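Local structure of putative hydrolase (Agrobacterium vitis, 3LLC) at residues Ser138-Ile143 with Ile203-Pro208. The protein probably acts as an alpha/beta-hydrolase esterase, perhaps cleaving fatty acyl thioesters from proteins and the acyl-glucuronide of mycophenolic acid. Sequence-based numbering, arbitrary orientation. Where two conformers were deposited one is given.
Sequences SGMVLI and IDTGCP
Thr-205 meets the selenium end of Met-140, which is present as selenomethionine: the threonine methyl CG2 lies 4.3 Å from SE, a nonpolar approach, and the same side chain has Leu-232 and Pro-233 as further neighbours. Cys-207 then points its side chain at strand 136-143. Being short, this side chain can lie close to the strand backbone, with CB 3.8 Å from the carbonyl C of Ser-138. Its SG, held between its own backbone N and carbonyl carbon (chi1 64°), is 3.9 Å from CG of Met-140 and 4.1 Å from SE. CD of the Pro-208 ring lies 3.4 Å from Ser-138 O. Proline has no N-H to donate, but its carbonyl can still accept: Pro-208 O takes the N-H of Met-140 (3.1 Å from N, 140° at the hydrogen), in the carbonyl plane, and also receives a CA-H contact from Gly-139, whose bare CA permits an approach of 3.4 Å. A backbone hydrogen bond between Met-140 and His-210 continues the pairing into strand 209-214, parallel to 136-143. The chemistry thus implies that one backbone hydrogen bond sets the carbonyl of Pro-208 against the strand, while the side-chain contacts of sulfur, selenium and methyl beside it are nonpolar and lack directional bonds.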
loop_
_atom_site.group_PDB
_atom_site.type_symbol
_atom_site.label_atom_id
_atom_site.label_comp_id
_atom_site.label_asym_id
_atom_site.label_seq_id
_atom_site.Cartn_x
_atom_site.Cartn_y
_atom_site.Cartn_z
ATOM N N SER A 138 0.709 11.213 -10.635
ATOM C CA SER A 138 0.702 12.657 -10.390
ATOM C C SER A 138 0.840 13.049 -8.924
ATOM O O SER A 138 1.076 14.225 -8.641
ATOM C CB SER A 138 -0.548 13.311 -10.997
ATOM O OG SER A 138 -1.720 12.697 -10.518
ATOM N N GLY A 139 0.713 12.085 -8.021
ATOM C CA GLY A 139 0.893 12.325 -6.580
ATOM C C GLY A 139 0.734 11.056 -5.768
ATOM O O GLY A 139 0.217 10.047 -6.268
HETATM N N MSE A 140 1.177 11.109 -4.506
HETATM C CA MSE A 140 1.117 9.942 -3.619
HETATM C C MSE A 140 0.782 10.430 -2.212
HETATM O O MSE A 140 1.373 11.397 -1.707
HETATM C CB MSE A 140 2.446 9.147 -3.614
HETATM C CG MSE A 140 2.898 8.558 -4.986
HETATM SE SE MSE A 140 4.755 7.876 -4.899
HETATM C CE MSE A 140 4.782 7.790 -2.931
ATOM N N VAL A 141 -0.202 9.763 -1.583
ATOM C CA VAL A 141 -0.612 10.063 -0.210
ATOM C C VAL A 141 -0.328 8.752 0.558
ATOM O O VAL A 141 -0.821 7.681 0.165
ATOM C CB VAL A 141 -2.068 10.479 -0.116
ATOM C CG1 VAL A 141 -2.476 10.605 1.379
ATOM C CG2 VAL A 141 -2.351 11.841 -0.877
ATOM N N LEU A 142 0.536 8.812 1.566
ATOM C CA LEU A 142 0.995 7.606 2.297
ATOM C C LEU A 142 0.541 7.725 3.766
ATOM O O LEU A 142 0.785 8.746 4.385
ATOM C CB LEU A 142 2.509 7.486 2.202
ATOM C CG LEU A 142 3.119 7.457 0.788
ATOM C CD1 LEU A 142 4.660 7.387 0.862
ATOM C CD2 LEU A 142 2.522 6.274 0.040
ATOM N N ILE A 143 -0.157 6.704 4.279
ATOM C CA ILE A 143 -0.762 6.723 5.614
ATOM C C ILE A 143 -0.022 5.672 6.453
ATOM O O ILE A 143 -0.093 4.496 6.136
ATOM C CB ILE A 143 -2.263 6.388 5.530
ATOM C CG1 ILE A 143 -2.982 7.401 4.599
ATOM C CG2 ILE A 143 -2.916 6.338 6.950
ATOM C CD1 ILE A 143 -3.876 6.813 3.628
ATOM N N ILE A 203 15.251 7.513 -3.127
ATOM C CA ILE A 203 14.065 7.141 -3.932
ATOM C C ILE A 203 13.647 8.347 -4.828
ATOM O O ILE A 203 13.439 9.439 -4.304
ATOM C CB ILE A 203 12.893 6.788 -3.015
ATOM C CG1 ILE A 203 13.257 5.595 -2.110
ATOM C CG2 ILE A 203 11.595 6.528 -3.828
ATOM C CD1 ILE A 203 12.257 5.369 -0.920
ATOM N N ASP A 204 13.582 8.147 -6.154
ATOM C CA ASP A 204 13.168 9.157 -7.149
ATOM C C ASP A 204 11.659 9.006 -7.441
ATOM O O ASP A 204 11.265 8.059 -8.128
ATOM C CB ASP A 204 13.992 8.884 -8.430
ATOM C CG ASP A 204 13.690 9.836 -9.593
ATOM O OD1 ASP A 204 12.964 10.837 -9.431
ATOM O OD2 ASP A 204 14.220 9.563 -10.699
ATOM N N THR A 205 10.799 9.910 -6.970
ATOM C CA THR A 205 9.336 9.767 -7.243
ATOM C C THR A 205 8.814 10.511 -8.484
ATOM O O THR A 205 7.851 10.059 -9.126
ATOM C CB THR A 205 8.498 10.275 -6.062
ATOM O OG1 THR A 205 8.855 11.634 -5.835
ATOM C CG2 THR A 205 8.761 9.402 -4.804
ATOM N N GLY A 206 9.375 11.677 -8.746
ATOM C CA GLY A 206 8.893 12.581 -9.797
ATOM C C GLY A 206 7.523 13.238 -9.564
ATOM O O GLY A 206 6.939 13.757 -10.504
ATOM N N CYS A 207 6.998 13.205 -8.329
ATOM C CA CYS A 207 5.690 13.794 -8.045
ATOM C C CYS A 207 5.608 14.229 -6.568
ATOM O O CYS A 207 6.417 13.763 -5.757
ATOM C CB CYS A 207 4.598 12.735 -8.281
ATOM S SG CYS A 207 4.662 11.286 -7.198
ATOM N N PRO A 208 4.598 15.035 -6.223
ATOM C CA PRO A 208 4.424 15.361 -4.769
ATOM C C PRO A 208 4.082 14.151 -3.918
ATOM O O PRO A 208 3.382 13.237 -4.376
ATOM C CB PRO A 208 3.296 16.394 -4.753
ATOM C CG PRO A 208 3.106 16.830 -6.192
ATOM C CD PRO A 208 3.627 15.744 -7.073
#